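Local coordinates for protein esterase (uncultured bacterium pCosCE1, PDB 7ATL) that hydrolyses carboxylic esters and promiscuously transfers acyl groups, as a family VIII carboxylesterase of the beta-lactamase fold, at residues A[151-156]-A[175-180]; A[249-254]-A[341-346]; A[47-52]-A[225-230]. One frame throughout, in Å; residues are numbered along the deposited sequence.

Interaction 1. Residues A[151-156]-A[175-180]; sequences QNLRLL and IDVLGA
Leu153 turns CG anti to its carbonyl carbon (chi1 -64°), while Leu156, with CG anti to the backbone N (chi1 179°), brings CD2 to the same valine; both branches arrive at Val177. The contact is an apolar crossing of two helices, 149-157 and 174-186, in the helical part of the beta-lactamase fold. Their local axes stand 10.7 Å apart and run at 125° to each other, so the gap is bridged by side chains and not by close backbones. Val177 CG2 is the shared target, lying 3.7 Å from Leu156 CD2 and 3.9 Å from Leu153 CD2. The two branches of Leu153 divide the work: CD2 goes to this valine, whereas CD1 reaches toward the next turn of helix 174-186.

No hydrogen bond links the segments. The buried carboxylate of Asp176 is instead held by the hydroxyl of Ser262, with a weak bond from Gly264 N. Ile175 and Leu178 pack on helix 67-80, which carries Lys68 of a probable SxxK motif, and Val177 also touches Leu114. At the far end of Leu153, CD1 sits 3.4 Å from the methyl CB of Ala180, a tight apolar approach.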
loop_
_atom_site.group_PDB
_atom_site.type_symbol
_atom_site.label_atom_id
_atom_site.label_comp_id
_atom_site.label_asym_id
_atom_site.label_seq_id
_atom_site.Cartn_x
_atom_site.Cartn_y
_atom_site.Cartn_z
ATOM N N GLN A 151 7.838 19.372 6.982
ATOM C CA GLN A 151 9.306 19.583 6.879
ATOM C C GLN A 151 9.834 18.622 5.810
ATOM O O GLN A 151 10.614 19.068 4.953
ATOM C CB GLN A 151 10.014 19.408 8.225
ATOM C CG GLN A 151 9.864 20.579 9.184
ATOM C CD GLN A 151 10.219 20.167 10.592
ATOM O OE1 GLN A 151 10.493 19.012 10.898
ATOM N NE2 GLN A 151 10.205 21.112 11.502
ATOM N N ASN A 152 9.336 17.389 5.780
ATOM C CA ASN A 152 9.771 16.388 4.770
ATOM C C ASN A 152 9.324 16.789 3.359
ATOM O O ASN A 152 10.105 16.584 2.402
ATOM C CB ASN A 152 9.279 14.981 5.089
ATOM C CG ASN A 152 10.022 13.953 4.269
ATOM O OD1 ASN A 152 11.240 14.063 4.120
ATOM N ND2 ASN A 152 9.295 12.974 3.731
ATOM N N LEU A 153 8.118 17.334 3.217
ATOM C CA LEU A 153 7.570 17.699 1.885
ATOM C C LEU A 153 8.212 19.012 1.393
ATOM O O LEU A 153 8.294 19.196 0.145
ATOM C CB LEU A 153 6.038 17.775 1.953
ATOM C CG LEU A 153 5.329 16.460 2.278
ATOM C CD1 LEU A 153 3.823 16.621 2.203
ATOM C CD2 LEU A 153 5.782 15.328 1.363
ATOM N N ARG A 154 8.665 19.879 2.304
ATOM C CA ARG A 154 9.415 21.092 1.903
ATOM C C ARG A 154 10.771 20.657 1.354
ATOM O O ARG A 154 11.272 21.331 0.420
ATOM C CB ARG A 154 9.535 22.106 3.044
ATOM C CG ARG A 154 8.255 22.905 3.285
ATOM C CD ARG A 154 8.252 23.602 4.639
ATOM N NE ARG A 154 7.099 24.467 4.806
ATOM C CZ ARG A 154 6.930 25.648 4.215
ATOM N NH1 ARG A 154 7.832 26.123 3.377
ATOM N NH2 ARG A 154 5.827 26.344 4.444
ATOM N N LEU A 155 11.325 19.561 1.864
ATOM C CA LEU A 155 12.595 19.027 1.321
ATOM C C LEU A 155 12.313 18.469 -0.079
ATOM O O LEU A 155 13.075 18.783 -1.018
ATOM C CB LEU A 155 13.169 17.978 2.287
ATOM C CG LEU A 155 13.715 18.499 3.630
ATOM C CD1 LEU A 155 14.338 17.357 4.424
ATOM C CD2 LEU A 155 14.744 19.613 3.463
ATOM N N LEU A 156 11.237 17.683 -0.224
ATOM C CA LEU A 156 10.819 17.050 -1.515
ATOM C C LEU A 156 10.581 18.136 -2.578
ATOM O O LEU A 156 10.935 17.904 -3.768
ATOM C CB LEU A 156 9.553 16.218 -1.276
ATOM C CG LEU A 156 8.962 15.501 -2.490
ATOM C CD1 LEU A 156 9.974 14.549 -3.122
ATOM C CD2 LEU A 156 7.720 14.735 -2.082
ATOM N N ILE A 175 1.643 9.878 -2.544
ATOM C CA ILE A 175 0.513 9.662 -1.589
ATOM C C ILE A 175 0.867 10.345 -0.255
ATOM O O ILE A 175 -0.064 10.751 0.451
ATOM C CB ILE A 175 0.114 8.172 -1.464
ATOM C CG1 ILE A 175 -0.226 7.563 -2.822
ATOM C CG2 ILE A 175 -1.061 7.992 -0.511
ATOM C CD1 ILE A 175 -1.290 8.333 -3.585
ATOM N N ASP A 176 2.156 10.515 0.047
ATOM C CA ASP A 176 2.606 11.303 1.222
ATOM C C ASP A 176 2.203 12.757 0.974
ATOM O O ASP A 176 1.686 13.412 1.923
ATOM C CB ASP A 176 4.106 11.148 1.502
ATOM C CG ASP A 176 4.531 9.748 1.935
ATOM O OD1 ASP A 176 4.217 8.788 1.187
ATOM O OD2 ASP A 176 5.178 9.626 3.016
ATOM N N VAL A 177 2.390 13.236 -0.259
ATOM C CA VAL A 177 1.961 14.608 -0.658
ATOM C C VAL A 177 0.429 14.706 -0.532
ATOM O O VAL A 177 -0.050 15.686 0.070
ATOM C CB VAL A 177 2.477 14.996 -2.059
ATOM C CG1 VAL A 177 2.006 16.385 -2.457
ATOM C CG2 VAL A 177 3.997 14.926 -2.124
ATOM N N LEU A 178 -0.307 13.698 -1.018
ATOM C CA LEU A 178 -1.787 13.681 -0.999
ATOM C C LEU A 178 -2.269 13.850 0.442
ATOM O O LEU A 178 -3.186 14.663 0.682
ATOM C CB LEU A 178 -2.286 12.375 -1.619
ATOM C CG LEU A 178 -3.809 12.246 -1.744
ATOM C CD1 LEU A 178 -4.420 13.360 -2.588
ATOM C CD2 LEU A 178 -4.152 10.889 -2.318
ATOM N N GLY A 179 -1.638 13.142 1.374
ATOM C CA GLY A 179 -1.941 13.223 2.818
ATOM C C GLY A 179 -1.936 14.654 3.316
ATOM O O GLY A 179 -2.907 15.061 3.974
ATOM N N ALA A 180 -0.889 15.405 2.979
ATOM C CA ALA A 180 -0.764 16.825 3.363
ATOM C C ALA A 180 -1.860 17.637 2.663
ATOM O O ALA A 180 -2.479 18.491 3.305
ATOM C CB ALA A 180 0.624 17.326 3.054
#

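Interaction 2. Residues A[249-254]-A[341-346]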
loop_
_atom_site.group_PDB
_atom_site.type_symbol
_atom_site.label_atom_id
_atom_site.label_comp_id
_atom_site.label_asym_id
_atom_site.label_seq_id
_atom_site.Cartn_x
_atom_site.Cartn_y
_atom_site.Cartn_z
ATOM N N LEU A 249 14.425 0.632 6.714
ATOM C CA LEU A 249 13.262 0.244 7.545
ATOM C C LEU A 249 13.601 0.411 9.020
ATOM O O LEU A 249 14.714 0.050 9.426
ATOM C CB LEU A 249 12.893 -1.205 7.251
ATOM C CG LEU A 249 12.375 -1.463 5.843
ATOM C CD1 LEU A 249 12.185 -2.973 5.604
ATOM C CD2 LEU A 249 11.097 -0.681 5.605
ATOM N N ALA A 250 12.641 0.929 9.775
ATOM C CA ALA A 250 12.738 1.137 11.225
ATOM C C ALA A 250 11.445 0.633 11.853
ATOM O O ALA A 250 10.504 1.391 12.074
ATOM C CB ALA A 250 13.031 2.586 11.512
ATOM N N PRO A 251 11.369 -0.684 12.149
ATOM C CA PRO A 251 10.186 -1.272 12.782
ATOM C C PRO A 251 9.710 -0.620 14.091
ATOM O O PRO A 251 8.555 -0.777 14.398
ATOM C CB PRO A 251 10.578 -2.738 12.995
ATOM C CG PRO A 251 11.586 -2.965 11.892
ATOM C CD PRO A 251 12.389 -1.688 11.821
ATOM N N SER A 252 10.540 0.150 14.783
ATOM C CA SER A 252 10.107 0.891 16.001
ATOM C C SER A 252 9.189 2.066 15.622
ATOM O O SER A 252 8.416 2.491 16.492
ATOM C CB SER A 252 11.284 1.350 16.828
ATOM O OG SER A 252 12.006 2.386 16.178
ATOM N N ARG A 253 9.276 2.590 14.392
ATOM C CA ARG A 253 8.516 3.795 13.968
ATOM C C ARG A 253 7.024 3.634 14.294
ATOM O O ARG A 253 6.417 4.601 14.807
ATOM C CB ARG A 253 8.720 4.034 12.472
ATOM C CG ARG A 253 8.245 5.396 11.986
ATOM C CD ARG A 253 8.406 5.520 10.487
ATOM N NE ARG A 253 8.359 6.900 10.043
ATOM C CZ ARG A 253 7.248 7.608 9.907
ATOM N NH1 ARG A 253 6.066 7.075 10.195
ATOM N NH2 ARG A 253 7.335 8.855 9.472
ATOM N N ALA A 254 6.472 2.443 14.030
ATOM C CA ALA A 254 5.060 2.050 14.274
ATOM C C ALA A 254 4.632 2.311 15.732
ATOM O O ALA A 254 3.410 2.352 15.978
ATOM C CB ALA A 254 4.879 0.595 13.909
ATOM N N GLY A 341 2.766 -4.378 -0.278
ATOM C CA GLY A 341 3.569 -3.667 0.740
ATOM C C GLY A 341 4.914 -4.330 0.954
ATOM O O GLY A 341 4.958 -5.558 1.105
ATOM N N VAL A 342 5.987 -3.555 1.013
ATOM C CA VAL A 342 7.351 -4.133 1.166
ATOM C C VAL A 342 7.423 -4.952 2.455
ATOM O O VAL A 342 8.192 -5.891 2.464
ATOM C CB VAL A 342 8.460 -3.071 1.141
ATOM C CG1 VAL A 342 8.433 -2.259 -0.139
ATOM C CG2 VAL A 342 8.397 -2.157 2.352
ATOM N N TYR A 343 6.685 -4.637 3.519
ATOM C CA TYR A 343 6.783 -5.423 4.789
ATOM C C TYR A 343 6.327 -6.873 4.565
ATOM O O TYR A 343 6.689 -7.739 5.377
ATOM C CB TYR A 343 6.041 -4.750 5.953
ATOM C CG TYR A 343 6.873 -3.748 6.717
ATOM C CD1 TYR A 343 8.012 -4.149 7.400
ATOM C CD2 TYR A 343 6.526 -2.407 6.778
ATOM C CE1 TYR A 343 8.786 -3.247 8.116
ATOM C CE2 TYR A 343 7.279 -1.494 7.496
ATOM C CZ TYR A 343 8.410 -1.918 8.169
ATOM O OH TYR A 343 9.175 -1.048 8.874
ATOM N N GLY A 344 5.502 -7.115 3.539
ATOM C CA GLY A 344 5.250 -8.463 2.997
ATOM C C GLY A 344 3.784 -8.702 2.701
ATOM O O GLY A 344 3.281 -9.706 3.170
ATOM N N HIS A 345 3.119 -7.843 1.929
ATOM C CA HIS A 345 1.639 -7.914 1.748
ATOM C C HIS A 345 1.262 -7.909 0.265
ATOM O O HIS A 345 2.054 -7.371 -0.565
ATOM C CB HIS A 345 0.889 -6.800 2.485
ATOM C CG HIS A 345 1.397 -6.479 3.853
ATOM N ND1 HIS A 345 1.652 -7.444 4.805
ATOM C CD2 HIS A 345 1.688 -5.281 4.428
ATOM C CE1 HIS A 345 2.059 -6.849 5.914
ATOM N NE2 HIS A 345 2.107 -5.517 5.703
ATOM N N SER A 346 0.122 -8.541 -0.040
ATOM C CA SER A 346 -0.601 -8.429 -1.331
ATOM C C SER A 346 -2.099 -8.284 -1.046
ATOM O O SER A 346 -2.546 -8.688 0.028
ATOM C CB SER A 346 -0.297 -9.570 -2.274
ATOM O OG SER A 346 -0.664 -10.812 -1.713
#
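The Tyr343 ring meets Leu249 obliquely, CD2 of the leucine lying 3.9 Å from CZ. Leu249 and Tyr343 extend antiparallel to one another, their ends overlapping, and the same methyl lies 3.8 Å from the phenolic OH. Beyond the ring, this oxygen points at the chain just after the leucine, 4.0 Å from Pro251 N and 4.3 Å from Pro251 CG. These are packing distances; no hydrogen bond crosses between the segments. Leu249, with CG anti to the carbonyl carbon (chi1 -66°), thereby swings its isobutyl group between the tyrosine and Val342, whose CG2 makes a looser contact with CD2 at 4.5 Å.

The position of Tyr343 is set by the tight connection between strands 337-341 and 345-350. Gly341 O accepts from both Gly344 N, at 2.9 Å, and His345 N, at 3.0 Å, which makes a classic beta bulge. Gly344 has backbone angles (phi 137°, psi 53°) at which a CB would press against the preceding carbonyl oxygen. Outside the pair, Tyr343 N is bonded to Ser64 OG, and Arg62 joins the two sides: its NH2 bonds Pro251 O and its carbonyl oxygen bonds His345 NE2. Val342 N is hydrogen-bonded to a pentaethylene glycol that probably came from the crystallisation liquor.

Gly341 ends a Trp-Gly-Gly sequence, which in family VIII esterases probably takes the place of the KTG motif on the strand flanking the active site of class C beta-lactamases. The bulged hairpin after it, backed by the end of strand 246-249 and the loop that follows, is consistent with one wall of such a substrate pocket, and the glycol at Val342 fits that reading.

Interaction 3. Residues A[47-52]-A[225-230]; sequences ADREQK and AAEPEP
Arg49 carries the bond to the other segment, its NH2 donating to Pro228 O at 2.7 Å with an N-H...O angle of 139°. The donor lies nearly along the C=O axis, and the oxygen is tilted 22° out of the guanidinium plane. A second, weak bond from Arg49 NH1 reaches the same Pro228 O at 3.1 Å, so the carbonyl is gripped by a fork of two nitrogens. NH2 also forms a straight salt bridge to Glu50 OE2 at 3.0 Å, in the guanidinium plane, which helps fix the rotation of the group. A bend at chi3 (34°) turns the end of the arginine toward both partners.

Glu50 is held from its other oxygen as well, OE1 being bonded to the hydroxyl of Tyr221, which also binds Arg49 N. Between the segments, Pro230 CG rests 3.8 Å from Glu50 OE2, and Pro228 CD lies 3.6 Å from Arg49 NH1. Asp48 OD1 accepts from Gln51 N at 3.0 Å in an Asx motif, bracing the type I turn from Arg49 to Lys52.

Glu227 OE1 stands 4.1 Å from Arg49 NH1, beyond salt-bridge range. The carboxylates of Glu50 and Glu227 would probably favour the guanidinium's place here, while the carbonyl bond adds direction, tying a surface turn to the chain entering the short strand 229-230, chiefly through the carbonyl of Pro228.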
loop_
_atom_site.group_PDB
_atom_site.type_symbol
_atom_site.label_atom_id
_atom_site.label_comp_id
_atom_site.label_asym_id
_atom_site.label_seq_id
_atom_site.Cartn_x
_atom_site.Cartn_y
_atom_site.Cartn_z
ATOM N N ALA A 47 3.543 -14.650 14.923
ATOM C CA ALA A 47 3.681 -13.184 15.009
ATOM C C ALA A 47 5.147 -12.892 15.313
ATOM O O ALA A 47 5.720 -12.034 14.619
ATOM C CB ALA A 47 2.790 -12.624 16.095
ATOM N N ASP A 48 5.690 -13.597 16.320
ATOM C CA ASP A 48 7.122 -13.604 16.721
ATOM C C ASP A 48 7.614 -15.058 16.876
ATOM O O ASP A 48 7.127 -15.756 17.779
ATOM C CB ASP A 48 7.316 -12.784 17.999
ATOM C CG ASP A 48 8.780 -12.462 18.250
ATOM O OD1 ASP A 48 9.582 -13.406 18.456
ATOM O OD2 ASP A 48 9.120 -11.280 18.186
ATOM N N ARG A 49 8.577 -15.481 16.051
ATOM C CA ARG A 49 9.172 -16.848 16.067
ATOM C C ARG A 49 9.958 -17.074 17.361
ATOM O O ARG A 49 9.705 -18.069 18.040
ATOM C CB ARG A 49 10.114 -17.065 14.880
ATOM C CG ARG A 49 10.317 -18.528 14.493
ATOM C CD ARG A 49 11.284 -18.728 13.333
ATOM N NE ARG A 49 12.316 -17.704 13.437
ATOM C CZ ARG A 49 13.101 -17.277 12.451
ATOM N NH1 ARG A 49 13.036 -17.796 11.231
ATOM N NH2 ARG A 49 13.963 -16.307 12.706
ATOM N N GLU A 50 10.868 -16.169 17.694
ATOM C CA GLU A 50 11.782 -16.329 18.850
ATOM C C GLU A 50 10.957 -16.461 20.143
ATOM O O GLU A 50 11.319 -17.324 20.930
ATOM C CB GLU A 50 12.825 -15.204 18.857
ATOM C CG GLU A 50 13.748 -15.218 17.631
ATOM C CD GLU A 50 13.224 -14.528 16.372
ATOM O OE1 GLU A 50 12.275 -13.700 16.473
ATOM O OE2 GLU A 50 13.756 -14.817 15.281
ATOM N N GLN A 51 9.853 -15.728 20.333
ATOM C CA GLN A 51 8.953 -15.895 21.521
ATOM C C GLN A 51 7.872 -16.979 21.286
ATOM O O GLN A 51 6.975 -17.138 22.159
ATOM C CB GLN A 51 8.230 -14.591 21.865
ATOM C CG GLN A 51 9.137 -13.402 22.122
ATOM C CD GLN A 51 8.327 -12.145 22.363
ATOM O OE1 GLN A 51 8.750 -11.247 23.089
ATOM N NE2 GLN A 51 7.145 -12.064 21.763
ATOM N N LYS A 52 7.922 -17.693 20.156
ATOM C CA LYS A 52 6.867 -18.638 19.693
ATOM C C LYS A 52 5.488 -18.078 20.058
ATOM O O LYS A 52 4.699 -18.811 20.660
ATOM C CB LYS A 52 7.074 -20.042 20.276
ATOM C CG LYS A 52 8.432 -20.292 20.926
ATOM C CD LYS A 52 8.884 -21.736 20.901
ATOM C CE LYS A 52 8.992 -22.273 19.488
ATOM N NZ LYS A 52 10.138 -23.200 19.339
ATOM N N ALA A 225 20.167 -15.645 4.001
ATOM C CA ALA A 225 20.873 -16.907 3.652
ATOM C C ALA A 225 19.863 -18.048 3.425
ATOM O O ALA A 225 19.508 -18.306 2.255
ATOM C CB ALA A 225 21.901 -17.237 4.722
ATOM N N ALA A 226 19.411 -18.718 4.486
ATOM C CA ALA A 226 18.327 -19.724 4.424
ATOM C C ALA A 226 17.100 -19.128 5.122
ATOM O O ALA A 226 16.069 -18.920 4.451
ATOM C CB ALA A 226 18.774 -21.037 5.041
ATOM N N GLU A 227 17.241 -18.803 6.408
ATOM C CA GLU A 227 16.112 -18.469 7.312
ATOM C C GLU A 227 15.941 -16.952 7.372
ATOM O O GLU A 227 16.900 -16.211 7.136
ATOM C CB GLU A 227 16.352 -19.098 8.689
ATOM C CG GLU A 227 16.369 -20.624 8.674
ATOM C CD GLU A 227 15.074 -21.292 8.217
ATOM O OE1 GLU A 227 14.019 -21.045 8.851
ATOM O OE2 GLU A 227 15.117 -22.055 7.219
ATOM N N PRO A 228 14.703 -16.463 7.636
ATOM C CA PRO A 228 14.438 -15.046 7.882
ATOM C C PRO A 228 14.828 -14.574 9.292
ATOM O O PRO A 228 14.439 -15.234 10.233
ATOM C CB PRO A 228 12.904 -14.909 7.744
ATOM C CG PRO A 228 12.406 -16.244 7.254
ATOM C CD PRO A 228 13.461 -17.249 7.659
ATOM N N GLU A 229 15.541 -13.446 9.405
ATOM C CA GLU A 229 15.934 -12.825 10.703
ATOM C C GLU A 229 15.104 -11.559 10.918
ATOM O O GLU A 229 14.628 -10.953 9.958
ATOM C CB GLU A 229 17.442 -12.543 10.737
ATOM C CG GLU A 229 17.877 -11.288 9.963
ATOM C CD GLU A 229 19.380 -11.026 9.816
ATOM O OE1 GLU A 229 19.753 -9.946 9.273
ATOM O OE2 GLU A 229 20.183 -11.900 10.228
ATOM N N PRO A 230 14.910 -11.102 12.179
ATOM C CA PRO A 230 14.189 -9.853 12.452
ATOM C C PRO A 230 14.873 -8.627 11.839
ATOM O O PRO A 230 16.068 -8.643 11.686
ATOM C CB PRO A 230 14.189 -9.720 13.981
ATOM C CG PRO A 230 14.406 -11.148 14.462
ATOM C CD PRO A 230 15.311 -11.784 13.417
#

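How the interactions relate
Interactions 1 and 2 are buried, whereas interaction 3 lies at the surface, its centre about 24 Å from that of the chain. None of the three shares a helix or strand with another. Interaction 1 joins two helices mainly by aliphatic groups; interaction 2 fits a tyrosine and a valine of a strand connection against a strand end and its loop, with no hydrogen bond across the pair; interaction 3 depends on charge and a backbone carbonyl. The centres of interactions 2 and 3 are about 15 Å apart and those of 1 and 3 about 34 Å. Along the chain, both helices of interaction 1 fall within the chain spanned by interaction 3, and interaction 2 follows both.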